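Local coordinates for protein endo-beta-mannanase (Rhizomucor miehei, PDB 4QP0) that probably hydrolyses internal beta-1,4-mannosidic linkages at random in mannans, galactomannans and glucomannans, as a secreted family 5 glycoside hydrolase, at residues M76-N79 with G85-R88; F105-N110 with K143-H148; L301-Y306 with A346-N351; G311-E316 with T350-A355. All blocks are in the same frame, centred on the assembly; numbering follows the deposited sequence.

Overall arrangement
All four contacts belong to the shell of a TIM barrel, in two groups on opposite sides of the chain's centre. Interactions 1, 2 and 3 are mainly buried, interaction 4 only partly. Interactions 1 and 2 touch each other, because Ile78 and Leu86 of the first pack on His148 of the second; their centres lie 12 Å apart. Interaction 1 turns on a backbone hydrogen bond beside a loop, whereas interaction 2 is apolar and lies nearest the centre of the chain. Interactions 3 and 4 join the same helices, 299-315 and 345-358, at successive levels, with centres 10 Å apart. Interaction 3 is threonine-centred packing that reaches the surface at Val303, while interaction 4 carries a histidine-carboxylate bond.

Interaction 1: M76-N79 with G85-R88; sequences MVIN and GLGR
The carbonyl oxygen of Asn79 draws two groups from across the contact. Leu86 N donates a hydrogen bond to Asn79 O at 3.1 Å, nearly straight (166°). Gly85 adds a longer C-H...O contact, its CA 3.6 Å from the same Asn79 O. The side chain of Leu86 follows its own amide, and its CG comes to 3.5 Å from that oxygen. Asn79 also brings its side-chain amide up to Gly85: with CG trans to the backbone N (chi1 -173°), ND2 lies 3.3 Å from Gly85 CA. That ND2 finds its acceptors elsewhere, in Trp65 O and Thr84 OG1, while OD1 accepts from Asn81 N, the bond of an Asx turn. The amide is therefore fixed at both ends. Apolar cover comes from a methyl-to-methyl meeting of Ile78 CG2 and Leu86 CD1 at 3.9 Å, and both residues also rest on His148 of helix 136-151. Together these contacts close the loop between the 67-70/75-78 hairpin and helix 87-98, an excursion that interrupts the run from barrel strand 51-55 to its following helix in this TIM-barrel fold.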
loop_
_atom_site.group_PDB
_atom_site.type_symbol
_atom_site.label_atom_id
_atom_site.label_comp_id
_atom_site.label_asym_id
_atom_site.label_seq_id
_atom_site.Cartn_x
_atom_site.Cartn_y
_atom_site.Cartn_z
ATOM N N MET A 76 21.436 6.591 -10.262
ATOM C CA MET A 76 20.652 5.994 -9.192
ATOM C C MET A 76 21.031 4.520 -9.129
ATOM O O MET A 76 20.714 3.748 -10.035
ATOM C CB MET A 76 19.149 6.170 -9.440
ATOM C CG MET A 76 18.270 5.790 -8.252
ATOM S SD MET A 76 18.511 6.790 -6.766
ATOM C CE MET A 76 17.674 8.303 -7.235
ATOM N N VAL A 77 21.730 4.146 -8.060
ATOM C CA VAL A 77 22.209 2.771 -7.899
ATOM C C VAL A 77 21.330 1.950 -6.952
ATOM O O VAL A 77 20.713 2.499 -6.030
ATOM C CB VAL A 77 23.702 2.710 -7.484
ATOM C CG1 VAL A 77 24.566 3.382 -8.543
ATOM C CG2 VAL A 77 23.931 3.342 -6.119
ATOM N N ILE A 78 21.277 0.640 -7.204
ATOM C CA ILE A 78 20.400 -0.283 -6.473
ATOM C C ILE A 78 21.221 -1.254 -5.622
ATOM O O ILE A 78 22.275 -1.720 -6.050
ATOM C CB ILE A 78 19.484 -1.065 -7.446
ATOM C CG1 ILE A 78 18.588 -0.096 -8.237
ATOM C CG2 ILE A 78 18.649 -2.100 -6.697
ATOM C CD1 ILE A 78 17.873 -0.713 -9.424
ATOM N N ASN A 79 20.718 -1.566 -4.428
ATOM C CA ASN A 79 21.432 -2.400 -3.459
ATOM C C ASN A 79 20.948 -3.843 -3.380
ATOM O O ASN A 79 19.913 -4.130 -2.772
ATOM C CB ASN A 79 21.364 -1.760 -2.069
ATOM C CG ASN A 79 22.219 -2.481 -1.044
ATOM O OD1 ASN A 79 23.149 -3.215 -1.395
ATOM N ND2 ASN A 79 21.912 -2.270 0.239
ATOM N N GLY A 85 20.470 -4.694 1.868
ATOM C CA GLY A 85 19.551 -4.448 0.759
ATOM C C GLY A 85 18.437 -5.453 0.531
ATOM O O GLY A 85 17.845 -5.989 1.482
ATOM N N LEU A 86 18.172 -5.703 -0.752
ATOM C CA LEU A 86 17.023 -6.478 -1.228
ATOM C C LEU A 86 16.964 -7.918 -0.741
ATOM O O LEU A 86 15.901 -8.540 -0.783
ATOM C CB LEU A 86 16.955 -6.433 -2.758
ATOM C CG LEU A 86 16.551 -5.070 -3.333
ATOM C CD1 LEU A 86 16.754 -5.014 -4.840
ATOM C CD2 LEU A 86 15.113 -4.722 -2.956
ATOM N N GLY A 87 18.100 -8.438 -0.279
ATOM C CA GLY A 87 18.156 -9.754 0.343
ATOM C C GLY A 87 17.270 -9.813 1.577
ATOM O O GLY A 87 16.762 -10.885 1.941
ATOM N N ARG A 88 17.088 -8.655 2.220
ATOM C CA ARG A 88 16.122 -8.502 3.309
ATOM C C ARG A 88 14.687 -8.763 2.827
ATOM O O ARG A 88 13.859 -9.315 3.567
ATOM C CB ARG A 88 16.217 -7.108 3.933
ATOM C CG ARG A 88 17.392 -6.903 4.881
ATOM C CD ARG A 88 17.271 -5.568 5.602
ATOM N NE ARG A 88 18.133 -5.491 6.775
ATOM C CZ ARG A 88 17.766 -5.820 8.014
ATOM N NH1 ARG A 88 16.533 -6.254 8.273
ATOM N NH2 ARG A 88 18.639 -5.711 9.007
#

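Interaction 2: F105-N110 with K143-H148; sequences FTLNNN and KEYISH
Leu107 meets helix 136-151 with both of its methyls, one on each of two consecutive residues. Its CD1 reaches Ile146 CG1 at 4.0 Å, and the two side chains cross at about a right angle, so the leucine fork lies against the isoleucine branch instead of running along it. The other methyl, CD2, comes no nearer than 4.5 Å to Tyr145 CE2, a looser contact. That same ring carbon also lies 3.7 Å from the backbone oxygen of Leu107, which approaches the ring obliquely. The tyrosine thus touches both the side chain and the main chain of one residue. Its ring is sent toward the barrel by a first torsion that extends the side chain away from its amide nitrogen (chi1 179°), and its far end is held there by a hydrogen bond between OH and Leu56 O. No hydrogen bond links the two segments themselves, and all three touching residues are buried. Strand 102-106, from which Leu107 emerges, runs between parallel strands 51-55 and 167-171. Helix 136-151 lies on the return path of this beta-alpha-beta crossover from 102-106 to 167-171. Ile146 also packs against Tyr205 and Ile206 of helix 192-209, and Tyr145 meets Ile78 of strand 75-78.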
loop_
_atom_site.group_PDB
_atom_site.type_symbol
_atom_site.label_atom_id
_atom_site.label_comp_id
_atom_site.label_asym_id
_atom_site.label_seq_id
_atom_site.Cartn_x
_atom_site.Cartn_y
_atom_site.Cartn_z
ATOM N N PHE A 105 3.330 -5.343 -1.916
ATOM C CA PHE A 105 4.545 -4.531 -1.919
ATOM C C PHE A 105 4.288 -3.171 -2.536
ATOM O O PHE A 105 3.820 -3.078 -3.673
ATOM C CB PHE A 105 5.677 -5.229 -2.683
ATOM C CG PHE A 105 6.416 -6.282 -1.885
ATOM C CD1 PHE A 105 6.938 -5.997 -0.622
ATOM C CD2 PHE A 105 6.632 -7.550 -2.418
ATOM C CE1 PHE A 105 7.626 -6.969 0.101
ATOM C CE2 PHE A 105 7.321 -8.521 -1.699
ATOM C CZ PHE A 105 7.817 -8.228 -0.441
ATOM N N THR A 106 4.593 -2.117 -1.787
ATOM C CA THR A 106 4.454 -0.751 -2.284
ATOM C C THR A 106 5.825 -0.285 -2.772
ATOM O O THR A 106 6.820 -0.412 -2.060
ATOM C CB THR A 106 3.888 0.179 -1.189
ATOM O OG1 THR A 106 2.700 -0.406 -0.632
ATOM C CG2 THR A 106 3.538 1.552 -1.750
ATOM N N LEU A 107 5.882 0.243 -3.989
ATOM C CA LEU A 107 7.173 0.429 -4.666
ATOM C C LEU A 107 7.812 1.810 -4.534
ATOM O O LEU A 107 8.953 2.023 -4.968
ATOM C CB LEU A 107 7.052 0.039 -6.141
ATOM C CG LEU A 107 6.895 -1.453 -6.439
ATOM C CD1 LEU A 107 6.360 -1.658 -7.842
ATOM C CD2 LEU A 107 8.201 -2.213 -6.242
ATOM N N ASN A 108 7.077 2.741 -3.936
ATOM C CA ASN A 108 7.516 4.123 -3.773
ATOM C C ASN A 108 6.620 4.779 -2.726
ATOM O O ASN A 108 5.661 4.157 -2.252
ATOM C CB ASN A 108 7.430 4.870 -5.108
ATOM C CG ASN A 108 8.479 5.958 -5.251
ATOM O OD1 ASN A 108 8.891 6.582 -4.271
ATOM N ND2 ASN A 108 8.909 6.200 -6.487
ATOM N N ASN A 109 6.933 6.019 -2.358
ATOM C CA ASN A 109 6.174 6.752 -1.344
ATOM C C ASN A 109 6.016 8.216 -1.742
ATOM O O ASN A 109 6.956 8.820 -2.272
ATOM C CB ASN A 109 6.889 6.656 0.010
ATOM C CG ASN A 109 6.041 7.152 1.166
ATOM O OD1 ASN A 109 4.829 7.294 1.048
ATOM N ND2 ASN A 109 6.683 7.418 2.298
ATOM N N ASN A 110 4.835 8.781 -1.495
ATOM C CA ASN A 110 4.598 10.214 -1.721
ATOM C C ASN A 110 5.418 11.080 -0.750
ATOM O O ASN A 110 6.062 12.057 -1.162
ATOM C CB ASN A 110 3.104 10.541 -1.602
ATOM C CG ASN A 110 2.756 11.934 -2.112
ATOM O OD1 ASN A 110 2.942 12.250 -3.291
ATOM N ND2 ASN A 110 2.228 12.769 -1.224
ATOM N N LYS A 143 11.224 3.315 -13.467
ATOM C CA LYS A 143 11.044 2.134 -14.305
ATOM C C LYS A 143 12.156 1.102 -14.105
ATOM O O LYS A 143 11.881 -0.057 -13.767
ATOM C CB LYS A 143 10.933 2.522 -15.774
ATOM C CG LYS A 143 9.559 3.021 -16.176
ATOM C CD LYS A 143 9.567 3.478 -17.627
ATOM C CE LYS A 143 8.173 3.896 -18.070
ATOM N NZ LYS A 143 8.168 4.373 -19.479
ATOM N N GLU A 144 13.406 1.521 -14.288
ATOM C CA GLU A 144 14.537 0.609 -14.112
ATOM C C GLU A 144 14.543 -0.054 -12.724
ATOM O O GLU A 144 14.952 -1.207 -12.593
ATOM C CB GLU A 144 15.879 1.283 -14.447
ATOM C CG GLU A 144 16.352 2.357 -13.470
ATOM C CD GLU A 144 17.696 2.986 -13.844
ATOM O OE1 GLU A 144 18.103 3.971 -13.174
ATOM O OE2 GLU A 144 18.348 2.501 -14.800
ATOM N N TYR A 145 14.060 0.662 -11.706
ATOM C CA TYR A 145 13.923 0.099 -10.361
ATOM C C TYR A 145 12.845 -0.978 -10.338
ATOM O O TYR A 145 13.068 -2.076 -9.811
ATOM C CB TYR A 145 13.618 1.186 -9.328
ATOM C CG TYR A 145 13.433 0.662 -7.915
ATOM C CD1 TYR A 145 14.523 0.203 -7.173
ATOM C CD2 TYR A 145 12.171 0.622 -7.320
ATOM C CE1 TYR A 145 14.368 -0.269 -5.878
ATOM C CE2 TYR A 145 12.002 0.138 -6.021
ATOM C CZ TYR A 145 13.102 -0.304 -5.303
ATOM O OH TYR A 145 12.956 -0.783 -4.017
ATOM N N ILE A 146 11.687 -0.657 -10.923
ATOM C CA ILE A 146 10.566 -1.590 -11.027
ATOM C C ILE A 146 11.012 -2.865 -11.736
ATOM O O ILE A 146 10.804 -3.964 -11.223
ATOM C CB ILE A 146 9.347 -0.937 -11.721
ATOM C CG1 ILE A 146 8.633 -0.009 -10.742
ATOM C CG2 ILE A 146 8.375 -1.977 -12.272
ATOM C CD1 ILE A 146 7.668 0.953 -11.402
ATOM N N SER A 147 11.653 -2.707 -12.891
ATOM C CA SER A 147 12.211 -3.832 -13.644
ATOM C C SER A 147 13.121 -4.696 -12.786
ATOM O O SER A 147 13.020 -5.914 -12.809
ATOM C CB SER A 147 12.994 -3.329 -14.859
ATOM O OG SER A 147 13.845 -4.346 -15.371
ATOM N N HIS A 148 14.010 -4.055 -12.036
ATOM C CA HIS A 148 14.964 -4.753 -11.190
ATOM C C HIS A 148 14.269 -5.557 -10.122
ATOM O O HIS A 148 14.609 -6.719 -9.886
ATOM C CB HIS A 148 15.917 -3.745 -10.563
ATOM C CG HIS A 148 17.077 -4.371 -9.841
ATOM N ND1 HIS A 148 18.333 -4.320 -10.315
ATOM C CD2 HIS A 148 17.134 -5.083 -8.649
ATOM C CE1 HIS A 148 19.155 -4.962 -9.471
ATOM N NE2 HIS A 148 18.418 -5.434 -8.453
#

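Interaction 3: L301-Y306 with A346-N351; sequences LRVAQY and ATTVTN
Thr348 packs on Val303 and Tyr306 of helix 299-315, the outer TIM-barrel helix between strands 289-294 and 320-323, and so brings the C-terminal helix 345-358 against the barrel. The short helical segments approach to 8.9 Å between axes at an angle of 54°. The apolar part of the contact belongs to the threonine methyl: Thr348 CG2 lies 4.0 Å from Val303 CG1, the side chains crossing at a slant, and 4.5 Å from Arg302 CB. Its first torsion (chi1 54°) turns OG1 between the backbone N and the carbonyl carbon, where it hydrogen-bonds to Asp344 O, just before the helix, and gives the methyl to the neighbouring helix. No hydrogen bond crosses the contact; the polar groups find partners outside it. Arg302 NH1 bonds to Leu296 O and Gly335 O, Tyr306 OH to Leu296 N, and Thr348 O accepts from Gln310 NE2. Within 346-351 the helix widens into a pi-type turn, with Asn351 N donating to Ala346 O. Arg302 CB, one turn earlier on the same helix, covers one face of the Tyr306 ring; at the edge, in plane, Thr348 O lies 3.5 Å from Tyr306 CD1.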
loop_
_atom_site.group_PDB
_atom_site.type_symbol
_atom_site.label_atom_id
_atom_site.label_comp_id
_atom_site.label_asym_id
_atom_site.label_seq_id
_atom_site.Cartn_x
_atom_site.Cartn_y
_atom_site.Cartn_z
ATOM N N LEU A 301 -10.462 4.959 21.045
ATOM C CA LEU A 301 -11.088 5.309 19.762
ATOM C C LEU A 301 -11.277 4.080 18.890
ATOM O O LEU A 301 -12.301 3.925 18.231
ATOM C CB LEU A 301 -10.277 6.359 19.005
ATOM C CG LEU A 301 -10.384 7.822 19.449
ATOM C CD1 LEU A 301 -9.524 8.685 18.543
ATOM C CD2 LEU A 301 -11.817 8.342 19.464
ATOM N N ARG A 302 -10.286 3.199 18.908
ATOM C CA ARG A 302 -10.339 1.979 18.126
ATOM C C ARG A 302 -11.414 0.999 18.623
ATOM O O ARG A 302 -12.187 0.481 17.818
ATOM C CB ARG A 302 -8.955 1.339 18.055
ATOM C CG ARG A 302 -7.924 2.226 17.359
ATOM C CD ARG A 302 -6.614 1.505 17.080
ATOM N NE ARG A 302 -5.871 1.152 18.290
ATOM C CZ ARG A 302 -4.874 1.864 18.810
ATOM N NH1 ARG A 302 -4.462 2.995 18.236
ATOM N NH2 ARG A 302 -4.262 1.434 19.901
ATOM N N VAL A 303 -11.502 0.768 19.932
ATOM C CA VAL A 303 -12.578 -0.102 20.465
ATOM C C VAL A 303 -13.978 0.468 20.189
ATOM O O VAL A 303 -14.960 -0.276 20.121
ATOM C CB VAL A 303 -12.406 -0.465 21.967
ATOM C CG1 VAL A 303 -11.049 -1.093 22.218
ATOM C CG2 VAL A 303 -12.612 0.736 22.880
ATOM N N ALA A 304 -14.043 1.787 20.000
ATOM C CA ALA A 304 -15.286 2.496 19.691
ATOM C C ALA A 304 -15.708 2.380 18.232
ATOM O O ALA A 304 -16.875 2.100 17.942
ATOM C CB ALA A 304 -15.159 3.966 20.069
ATOM N N GLN A 305 -14.764 2.602 17.316
ATOM C CA GLN A 305 -15.114 2.787 15.900
ATOM C C GLN A 305 -14.741 1.642 14.943
ATOM O O GLN A 305 -15.417 1.434 13.938
ATOM C CB GLN A 305 -14.590 4.131 15.382
ATOM C CG GLN A 305 -15.047 5.351 16.186
ATOM C CD GLN A 305 -16.552 5.612 16.142
ATOM O OE1 GLN A 305 -17.081 6.340 16.983
ATOM N NE2 GLN A 305 -17.245 5.029 15.166
ATOM N N TYR A 306 -13.683 0.902 15.256
ATOM C CA TYR A 306 -13.313 -0.274 14.463
ATOM C C TYR A 306 -14.482 -1.262 14.258
ATOM O O TYR A 306 -14.756 -1.637 13.118
ATOM C CB TYR A 306 -12.075 -0.971 15.048
ATOM C CG TYR A 306 -10.747 -0.307 14.730
ATOM C CD1 TYR A 306 -9.557 -1.035 14.773
ATOM C CD2 TYR A 306 -10.677 1.038 14.362
ATOM C CE1 TYR A 306 -8.338 -0.437 14.475
ATOM C CE2 TYR A 306 -9.466 1.634 14.066
ATOM C CZ TYR A 306 -8.303 0.894 14.122
ATOM O OH TYR A 306 -7.097 1.501 13.830
ATOM N N ALA A 346 -9.570 -9.187 20.082
ATOM C CA ALA A 346 -10.740 -9.784 19.460
ATOM C C ALA A 346 -11.647 -8.737 18.835
ATOM O O ALA A 346 -12.119 -8.906 17.712
ATOM C CB ALA A 346 -11.512 -10.623 20.470
ATOM N N THR A 347 -11.897 -7.655 19.565
ATOM C CA THR A 347 -12.841 -6.650 19.097
ATOM C C THR A 347 -12.208 -5.556 18.221
ATOM O O THR A 347 -12.921 -4.853 17.512
ATOM C CB THR A 347 -13.702 -6.065 20.241
ATOM O OG1 THR A 347 -12.862 -5.489 21.241
ATOM C CG2 THR A 347 -14.557 -7.162 20.867
ATOM N N THR A 348 -10.884 -5.430 18.259
ATOM C CA THR A 348 -10.177 -4.507 17.361
ATOM C C THR A 348 -9.791 -5.171 16.034
ATOM O O THR A 348 -9.738 -4.513 14.990
ATOM C CB THR A 348 -8.905 -3.910 18.013
ATOM O OG1 THR A 348 -8.059 -4.960 18.491
ATOM C CG2 THR A 348 -9.258 -3.007 19.177
ATOM N N VAL A 349 -9.521 -6.476 16.075
ATOM C CA VAL A 349 -8.883 -7.157 14.945
ATOM C C VAL A 349 -9.479 -8.530 14.659
ATOM O O VAL A 349 -9.784 -8.847 13.507
ATOM C CB VAL A 349 -7.365 -7.320 15.186
ATOM C CG1 VAL A 349 -6.745 -8.227 14.133
ATOM C CG2 VAL A 349 -6.659 -5.970 15.205
ATOM N N THR A 350 -9.645 -9.329 15.713
ATOM C CA THR A 350 -9.905 -10.767 15.580
ATOM C C THR A 350 -11.307 -11.125 15.086
ATOM O O THR A 350 -11.446 -11.890 14.122
ATOM C CB THR A 350 -9.505 -11.537 16.869
ATOM O OG1 THR A 350 -8.155 -11.984 16.733
ATOM C CG2 THR A 350 -10.398 -12.748 17.142
ATOM N N ASN A 351 -12.333 -10.569 15.731
ATOM C CA ASN A 351 -13.716 -10.822 15.328
ATOM C C ASN A 351 -13.924 -10.625 13.836
ATOM O O ASN A 351 -14.578 -11.437 13.185
ATOM C CB ASN A 351 -14.685 -9.944 16.120
ATOM C CG ASN A 351 -14.869 -10.425 17.553
ATOM O OD1 ASN A 351 -14.329 -11.465 17.956
ATOM N ND2 ASN A 351 -15.627 -9.660 18.334
#

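Interaction 4: G311-E316 with T350-A355; sequences GTVEDE and TNHADA
The helical segments 311-315 and 350-355 run almost parallel, at 11°, with their axes 10.9 Å apart, a spacing that side chains have to bridge. Glu314 and His352 do most of this, sliding past each other in opposite directions. His352 ND1 donates to Glu314 OE2 over a short 2.5 Å, with an angle of 151° at the hydrogen. The oxygen lies in the imidazole plane, and the nitrogen meets OE2 on its anti side, somewhat out of the carboxylate plane. The two planes are modestly inclined to each other. His352 arrives there because CG is opposite its backbone N (chi1 -177°), which swings the imidazole across toward helix 299-315, while a bend at the second torsion of Glu314 brings OE2 round to ND1. Val313 fills in beside the pair: its CG1 reaches the ring edge at His352 CE1, 4.1 Å away, and the two side chains cross at about a right angle. The Ala355 methyl CB also comes to 3.7 Å from Glu314 OE2. The second ring nitrogen, His352 NE2, bonds to Asp321 OD2, so both nitrogens of the imidazole are held and its rotation is fixed; lying between two carboxylates would probably help it carry a positive charge. Asp321 belongs to strand 320-323, which pairs with strand 17-25, and His352 also touches Glu22 on that strand. The His-carboxylate bond thus ties the C-terminal helix 345-358 to helix 299-315 where the first and last strands close the TIM barrel.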
loop_
_atom_site.group_PDB
_atom_site.type_symbol
_atom_site.label_atom_id
_atom_site.label_comp_id
_atom_site.label_asym_id
_atom_site.label_seq_id
_atom_site.Cartn_x
_atom_site.Cartn_y
_atom_site.Cartn_z
ATOM N N GLY A 311 -17.984 -3.694 10.582
ATOM C CA GLY A 311 -19.371 -4.040 10.273
ATOM C C GLY A 311 -19.898 -3.410 8.994
ATOM O O GLY A 311 -20.690 -4.019 8.282
ATOM N N THR A 312 -19.456 -2.189 8.700
ATOM C CA THR A 312 -19.755 -1.536 7.415
ATOM C C THR A 312 -19.125 -2.294 6.248
ATOM O O THR A 312 -19.793 -2.552 5.249
ATOM C CB THR A 312 -19.291 -0.062 7.392
ATOM O OG1 THR A 312 -19.876 0.629 8.501
ATOM C CG2 THR A 312 -19.701 0.630 6.092
ATOM N N VAL A 313 -17.849 -2.656 6.394
ATOM C CA VAL A 313 -17.099 -3.400 5.365
ATOM C C VAL A 313 -17.757 -4.749 5.056
ATOM O O VAL A 313 -17.827 -5.165 3.885
ATOM C CB VAL A 313 -15.619 -3.579 5.766
ATOM C CG1 VAL A 313 -14.968 -4.705 4.986
ATOM C CG2 VAL A 313 -14.849 -2.285 5.553
ATOM N N GLU A 314 -18.231 -5.418 6.111
ATOM C CA GLU A 314 -18.999 -6.659 5.992
ATOM C C GLU A 314 -20.279 -6.460 5.175
ATOM O O GLU A 314 -20.447 -7.079 4.129
ATOM C CB GLU A 314 -19.324 -7.227 7.386
ATOM C CG GLU A 314 -18.211 -8.098 7.954
ATOM C CD GLU A 314 -18.083 -8.030 9.467
ATOM O OE1 GLU A 314 -19.113 -7.944 10.176
ATOM O OE2 GLU A 314 -16.934 -8.078 9.953
ATOM N N ASP A 315 -21.159 -5.576 5.646
ATOM C CA ASP A 315 -22.465 -5.337 5.020
ATOM C C ASP A 315 -22.388 -4.765 3.602
ATOM O O ASP A 315 -23.222 -5.088 2.753
ATOM C CB ASP A 315 -23.306 -4.406 5.897
ATOM C CG ASP A 315 -23.586 -4.987 7.271
ATOM O OD1 ASP A 315 -23.432 -6.211 7.453
ATOM O OD2 ASP A 315 -23.972 -4.212 8.172
ATOM N N GLU A 316 -21.405 -3.903 3.355
ATOM C CA GLU A 316 -21.239 -3.291 2.044
ATOM C C GLU A 316 -20.571 -4.257 1.069
ATOM O O GLU A 316 -20.495 -3.974 -0.130
ATOM C CB GLU A 316 -20.444 -1.983 2.142
ATOM C CG GLU A 316 -21.179 -0.798 2.772
ATOM C CD GLU A 316 -22.475 -0.408 2.059
ATOM O OE1 GLU A 316 -22.550 -0.499 0.812
ATOM O OE2 GLU A 316 -23.435 0.005 2.749
ATOM N N THR A 350 -9.645 -9.329 15.713
ATOM C CA THR A 350 -9.905 -10.767 15.580
ATOM C C THR A 350 -11.307 -11.125 15.086
ATOM O O THR A 350 -11.446 -11.890 14.122
ATOM C CB THR A 350 -9.505 -11.537 16.869
ATOM O OG1 THR A 350 -8.155 -11.984 16.733
ATOM C CG2 THR A 350 -10.398 -12.748 17.142
ATOM N N ASN A 351 -12.333 -10.569 15.731
ATOM C CA ASN A 351 -13.716 -10.822 15.328
ATOM C C ASN A 351 -13.924 -10.625 13.836
ATOM O O ASN A 351 -14.578 -11.437 13.185
ATOM C CB ASN A 351 -14.685 -9.944 16.120
ATOM C CG ASN A 351 -14.869 -10.425 17.553
ATOM O OD1 ASN A 351 -14.329 -11.465 17.956
ATOM N ND2 ASN A 351 -15.627 -9.660 18.334
ATOM N N HIS A 352 -13.340 -9.554 13.302
ATOM C CA HIS A 352 -13.498 -9.203 11.899
ATOM C C HIS A 352 -12.705 -10.080 10.977
ATOM O O HIS A 352 -13.169 -10.399 9.878
ATOM C CB HIS A 352 -13.127 -7.745 11.678
ATOM C CG HIS A 352 -13.336 -7.266 10.262
ATOM N ND1 HIS A 352 -14.532 -7.319 9.648
ATOM C CD2 HIS A 352 -12.446 -6.699 9.348
ATOM C CE1 HIS A 352 -14.416 -6.812 8.405
ATOM N NE2 HIS A 352 -13.138 -6.436 8.224
ATOM N N ALA A 353 -11.500 -10.462 11.398
ATOM C CA ALA A 353 -10.635 -11.315 10.581
ATOM C C ALA A 353 -11.328 -12.640 10.263
ATOM O O ALA A 353 -11.352 -13.071 9.105
ATOM C CB ALA A 353 -9.299 -11.548 11.271
ATOM N N ASP A 354 -11.913 -13.257 11.294
ATOM C CA ASP A 354 -12.682 -14.501 11.157
ATOM C C ASP A 354 -13.905 -14.342 10.256
ATOM O O ASP A 354 -14.211 -15.233 9.467
ATOM C CB ASP A 354 -13.120 -15.033 12.533
ATOM C CG ASP A 354 -11.944 -15.293 13.469
ATOM O OD1 ASP A 354 -10.930 -15.891 13.035
ATOM O OD2 ASP A 354 -12.033 -14.897 14.650
ATOM N N ALA A 355 -14.595 -13.210 10.379
ATOM C CA ALA A 355 -15.800 -12.945 9.598
ATOM C C ALA A 355 -15.502 -12.770 8.103
ATOM O O ALA A 355 -16.288 -13.205 7.263
ATOM C CB ALA A 355 -16.545 -11.740 10.155
#